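Serine-pyruvate aminotransferase (AgxT) (Sulfolobus solfataricus, PDB 3ZRP) probably transfers the amino group of serine to pyruvate, and perhaps that of alanine to glyoxylate, using pyridoxal 5'-phosphate as cofactor. Local coordinates at residues A[64-76]-A[210-224]. Residues are numbered along the deposited sequence; the frame is centred on the assembly and turned at random.
Sequences TSAMESVTSLLKP and LDSQNSIAGYYLDLR. With PLP (pyridoxal-5'-phosphate), chain C.
In this class-V aminotransferase, the phosphate-binding helix 63-69 and its 3-10 extension 70-73 pack against the end of helix 204-212, the loop after it and the first residues of helix 223-234, where S72 meets L223 and R224. At the cofactor end, T64 N donates to PLP O3P (2.8 Å). L223 N gives S72 OG a nearly straight bond (2.8 Å, 171°). S72 OG, anti to the carbonyl carbon (chi1 -62°), in turn donates to S69 O (2.7 Å), linking the helix end to the start of helix 223-234. The backbone carbonyl of S72 is gripped end-on: R224 NH1 (2.8 Å) and NH2 both donate to its O, which lies close to the guanidinium plane. L210 CD2 sits over one face of that group, and D222 OD1, also the N-cap acceptor for R224 N, forms a salt bridge with NH1 (3.0 Å). Back toward the cofactor, L221 CD1 packs on E68 CG (3.7 Å) at about a right angle. The E68 carboxylate bonds to Y99 and, across the dimer interface, to the backbone N of Y219 and Y220 of the second subunit. Beyond S72, I216 N donates to L74 O (3.1 Å) while I216 CG2 packs on P76 CD at 3.5 Å.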
# COMPACT_ATOMS: atom_id res chain seq x y z
N THR A 64 1.21 -9.90 -1.87
CA THR A 64 2.50 -9.90 -2.60
C THR A 64 3.66 -9.12 -1.88
O THR A 64 4.82 -9.56 -1.90
CB THR A 64 2.31 -9.34 -4.08
OG1 THR A 64 1.22 -10.05 -4.67
CG2 THR A 64 3.57 -9.53 -4.87
N SER A 65 3.34 -7.99 -1.24
CA SER A 65 4.36 -7.21 -0.57
C SER A 65 4.75 -7.98 0.70
O SER A 65 5.93 -8.07 0.98
CB SER A 65 3.93 -5.80 -0.21
OG SER A 65 2.81 -5.73 0.64
N ALA A 66 3.77 -8.64 1.31
CA ALA A 66 4.09 -9.48 2.49
C ALA A 66 5.04 -10.61 2.07
O ALA A 66 6.07 -10.84 2.70
CB ALA A 66 2.84 -10.04 3.14
N MET A 67 4.72 -11.30 0.99
CA MET A 67 5.60 -12.38 0.49
C MET A 67 7.02 -11.86 0.24
O MET A 67 8.00 -12.45 0.71
CB MET A 67 5.02 -13.02 -0.78
CG MET A 67 3.72 -13.83 -0.59
SD MET A 67 2.90 -14.13 -2.19
CE MET A 67 3.86 -15.52 -2.85
N GLU A 68 7.15 -10.76 -0.51
CA GLU A 68 8.47 -10.22 -0.82
C GLU A 68 9.26 -9.76 0.42
O GLU A 68 10.49 -9.91 0.48
CB GLU A 68 8.34 -9.09 -1.87
CG GLU A 68 9.69 -8.50 -2.31
CD GLU A 68 9.58 -7.71 -3.64
OE1 GLU A 68 8.45 -7.49 -4.16
OE2 GLU A 68 10.63 -7.29 -4.13
N SER A 69 8.54 -9.24 1.42
CA SER A 69 9.15 -8.83 2.68
C SER A 69 9.90 -9.98 3.40
O SER A 69 10.72 -9.72 4.27
CB SER A 69 8.14 -8.15 3.60
OG SER A 69 7.36 -9.08 4.36
N VAL A 70 9.61 -11.23 3.04
CA VAL A 70 10.34 -12.41 3.58
C VAL A 70 11.83 -12.37 3.19
O VAL A 70 12.68 -12.91 3.89
CB VAL A 70 9.64 -13.74 3.18
CG1 VAL A 70 10.50 -14.95 3.55
CG2 VAL A 70 8.23 -13.83 3.82
N THR A 71 12.17 -11.64 2.12
CA THR A 71 13.60 -11.37 1.80
C THR A 71 14.39 -10.71 2.97
O THR A 71 15.64 -10.75 2.97
CB THR A 71 13.76 -10.56 0.50
OG1 THR A 71 13.08 -9.30 0.64
CG2 THR A 71 13.21 -11.37 -0.66
N SER A 72 13.66 -10.14 3.94
CA SER A 72 14.21 -9.54 5.16
C SER A 72 14.93 -10.59 6.01
O SER A 72 15.73 -10.24 6.91
CB SER A 72 13.08 -8.93 6.01
OG SER A 72 12.40 -7.85 5.34
N LEU A 73 14.64 -11.86 5.74
CA LEU A 73 15.21 -12.98 6.52
C LEU A 73 16.32 -13.73 5.77
O LEU A 73 16.80 -14.79 6.23
CB LEU A 73 14.09 -13.95 6.93
CG LEU A 73 12.97 -13.34 7.80
CD1 LEU A 73 11.89 -14.38 8.06
CD2 LEU A 73 13.49 -12.74 9.12
N LEU A 74 16.72 -13.18 4.62
CA LEU A 74 17.61 -13.89 3.70
C LEU A 74 18.94 -13.18 3.47
O LEU A 74 19.07 -11.96 3.64
CB LEU A 74 16.91 -14.16 2.36
CG LEU A 74 15.66 -15.07 2.42
CD1 LEU A 74 15.00 -15.17 1.07
CD2 LEU A 74 16.01 -16.47 2.94
N LYS A 75 19.92 -13.98 3.08
CA LYS A 75 21.27 -13.51 2.81
C LYS A 75 21.68 -13.97 1.42
O LYS A 75 21.11 -14.92 0.88
CB LYS A 75 22.24 -14.03 3.88
CG LYS A 75 22.16 -13.22 5.18
CD LYS A 75 23.21 -13.66 6.19
CE LYS A 75 23.29 -12.66 7.34
NZ LYS A 75 24.09 -13.15 8.50
N PRO A 76 22.68 -13.29 0.82
CA PRO A 76 23.03 -13.72 -0.54
C PRO A 76 23.41 -15.22 -0.58
O PRO A 76 24.03 -15.72 0.39
CB PRO A 76 24.23 -12.82 -0.90
CG PRO A 76 24.05 -11.60 -0.05
CD PRO A 76 23.51 -12.16 1.26
N LEU A 210 15.87 -10.57 12.18
CA LEU A 210 15.65 -9.13 12.01
C LEU A 210 16.50 -8.30 12.95
O LEU A 210 17.10 -7.31 12.53
CB LEU A 210 14.18 -8.78 12.23
CG LEU A 210 13.22 -9.44 11.23
CD1 LEU A 210 11.84 -8.87 11.52
CD2 LEU A 210 13.69 -9.15 9.76
N ASP A 211 16.57 -8.73 14.21
CA ASP A 211 17.23 -7.93 15.23
C ASP A 211 18.77 -8.04 15.22
O ASP A 211 19.44 -7.15 15.74
CB ASP A 211 16.69 -8.29 16.62
CG ASP A 211 15.32 -7.68 16.89
OD1 ASP A 211 15.03 -6.56 16.39
OD2 ASP A 211 14.53 -8.32 17.61
N SER A 212 19.31 -9.10 14.64
CA SER A 212 20.75 -9.37 14.75
C SER A 212 21.52 -9.50 13.44
O SER A 212 22.75 -9.53 13.46
CB SER A 212 20.99 -10.63 15.60
OG SER A 212 20.63 -11.80 14.89
N GLN A 213 20.82 -9.59 12.31
CA GLN A 213 21.50 -9.81 11.04
C GLN A 213 21.10 -8.77 9.99
O GLN A 213 20.02 -8.16 10.10
CB GLN A 213 21.19 -11.20 10.49
CG GLN A 213 21.33 -12.34 11.51
CD GLN A 213 21.18 -13.72 10.86
OE1 GLN A 213 21.57 -13.92 9.71
NE2 GLN A 213 20.61 -14.66 11.60
N ASN A 214 21.99 -8.59 9.01
CA ASN A 214 21.72 -7.83 7.78
C ASN A 214 20.87 -8.69 6.84
O ASN A 214 20.60 -9.85 7.12
CB ASN A 214 23.03 -7.46 7.09
CG ASN A 214 23.98 -6.66 7.98
OD1 ASN A 214 23.71 -5.50 8.33
ND2 ASN A 214 25.12 -7.27 8.33
N SER A 215 20.44 -8.14 5.69
CA SER A 215 19.66 -8.97 4.80
C SER A 215 19.74 -8.42 3.38
O SER A 215 20.32 -7.38 3.16
CB SER A 215 18.18 -9.00 5.21
OG SER A 215 17.49 -7.84 4.72
N ILE A 216 19.13 -9.15 2.45
CA ILE A 216 19.09 -8.71 1.05
C ILE A 216 17.86 -7.87 0.74
O ILE A 216 17.62 -7.53 -0.45
CB ILE A 216 19.14 -9.92 0.08
CG1 ILE A 216 17.89 -10.82 0.24
CG2 ILE A 216 20.47 -10.71 0.29
CD1 ILE A 216 17.97 -12.15 -0.52
N ALA A 217 17.07 -7.52 1.75
CA ALA A 217 15.84 -6.72 1.50
C ALA A 217 16.15 -5.34 0.89
O ALA A 217 17.25 -4.79 1.05
CB ALA A 217 15.02 -6.57 2.78
N GLY A 218 15.17 -4.80 0.18
CA GLY A 218 15.17 -3.39 -0.17
C GLY A 218 14.92 -2.50 1.03
O GLY A 218 15.26 -2.83 2.18
N TYR A 219 14.34 -1.35 0.77
CA TYR A 219 14.06 -0.39 1.81
C TYR A 219 12.61 -0.49 2.30
O TYR A 219 12.38 -0.82 3.46
CB TYR A 219 14.35 1.01 1.29
CG TYR A 219 14.41 2.08 2.36
CD1 TYR A 219 15.47 2.14 3.26
CD2 TYR A 219 13.38 3.02 2.47
CE1 TYR A 219 15.53 3.13 4.24
CE2 TYR A 219 13.43 4.03 3.44
CZ TYR A 219 14.50 4.07 4.32
OH TYR A 219 14.53 5.06 5.26
N TYR A 220 11.63 -0.17 1.45
CA TYR A 220 10.22 -0.21 1.84
C TYR A 220 9.75 -1.55 2.43
O TYR A 220 8.89 -1.55 3.32
CB TYR A 220 9.32 0.10 0.64
CG TYR A 220 7.99 0.71 1.00
CD1 TYR A 220 7.90 1.96 1.58
CD2 TYR A 220 6.80 0.02 0.71
CE1 TYR A 220 6.64 2.54 1.89
CE2 TYR A 220 5.55 0.58 1.01
CZ TYR A 220 5.49 1.83 1.60
OH TYR A 220 4.25 2.35 1.87
N LEU A 221 10.30 -2.65 1.94
CA LEU A 221 9.85 -3.99 2.35
C LEU A 221 10.80 -4.69 3.29
O LEU A 221 10.65 -5.89 3.53
CB LEU A 221 9.55 -4.90 1.15
CG LEU A 221 8.50 -4.34 0.17
CD1 LEU A 221 8.27 -5.29 -1.01
CD2 LEU A 221 7.19 -4.01 0.85
N ASP A 222 11.77 -3.96 3.83
CA ASP A 222 12.58 -4.54 4.91
C ASP A 222 11.75 -4.44 6.19
O ASP A 222 11.40 -3.34 6.62
CB ASP A 222 13.92 -3.81 5.03
CG ASP A 222 14.82 -4.37 6.14
OD1 ASP A 222 14.40 -5.28 6.90
OD2 ASP A 222 15.95 -3.86 6.26
N LEU A 223 11.39 -5.61 6.73
CA LEU A 223 10.60 -5.71 7.94
C LEU A 223 11.26 -5.01 9.15
O LEU A 223 10.54 -4.55 10.05
CB LEU A 223 10.27 -7.18 8.27
CG LEU A 223 9.35 -7.90 7.26
CD1 LEU A 223 9.25 -9.40 7.59
CD2 LEU A 223 7.95 -7.20 7.18
N ARG A 224 12.59 -4.88 9.13
CA ARG A 224 13.30 -4.06 10.13
C ARG A 224 12.81 -2.62 10.21
O ARG A 224 12.81 -2.03 11.28
CB ARG A 224 14.82 -4.09 9.92
CG ARG A 224 15.44 -5.46 10.06
CD ARG A 224 16.87 -5.50 9.53
NE ARG A 224 17.37 -6.88 9.57
CZ ARG A 224 16.98 -7.84 8.75
NH1 ARG A 224 16.10 -7.59 7.77
NH2 ARG A 224 17.49 -9.05 8.88
N1 PLP C . -1.24 -15.54 -2.52
C2 PLP C . -2.51 -16.05 -2.72
C2A PLP C . -2.79 -17.47 -2.33
C3 PLP C . -3.53 -15.23 -3.25
O3 PLP C . -4.67 -15.68 -3.38
C4 PLP C . -3.27 -13.90 -3.59
C4A PLP C . -4.41 -13.03 -4.13
C5 PLP C . -1.95 -13.43 -3.40
C6 PLP C . -0.95 -14.25 -2.84
C5A PLP C . -1.53 -12.03 -3.73
O4P PLP C . -2.12 -11.03 -2.89
P PLP C . -2.24 -9.51 -3.31
O1P PLP C . -2.92 -8.91 -2.12
O2P PLP C . -3.10 -9.57 -4.53
O3P PLP C . -0.83 -9.09 -3.55
O HOH W 1 12.82 -6.48 -0.46
O HOH W 2 19.69 -14.62 7.57
O HOH W 3 18.76 -12.05 6.87
O HOH W 4 24.58 -10.00 9.32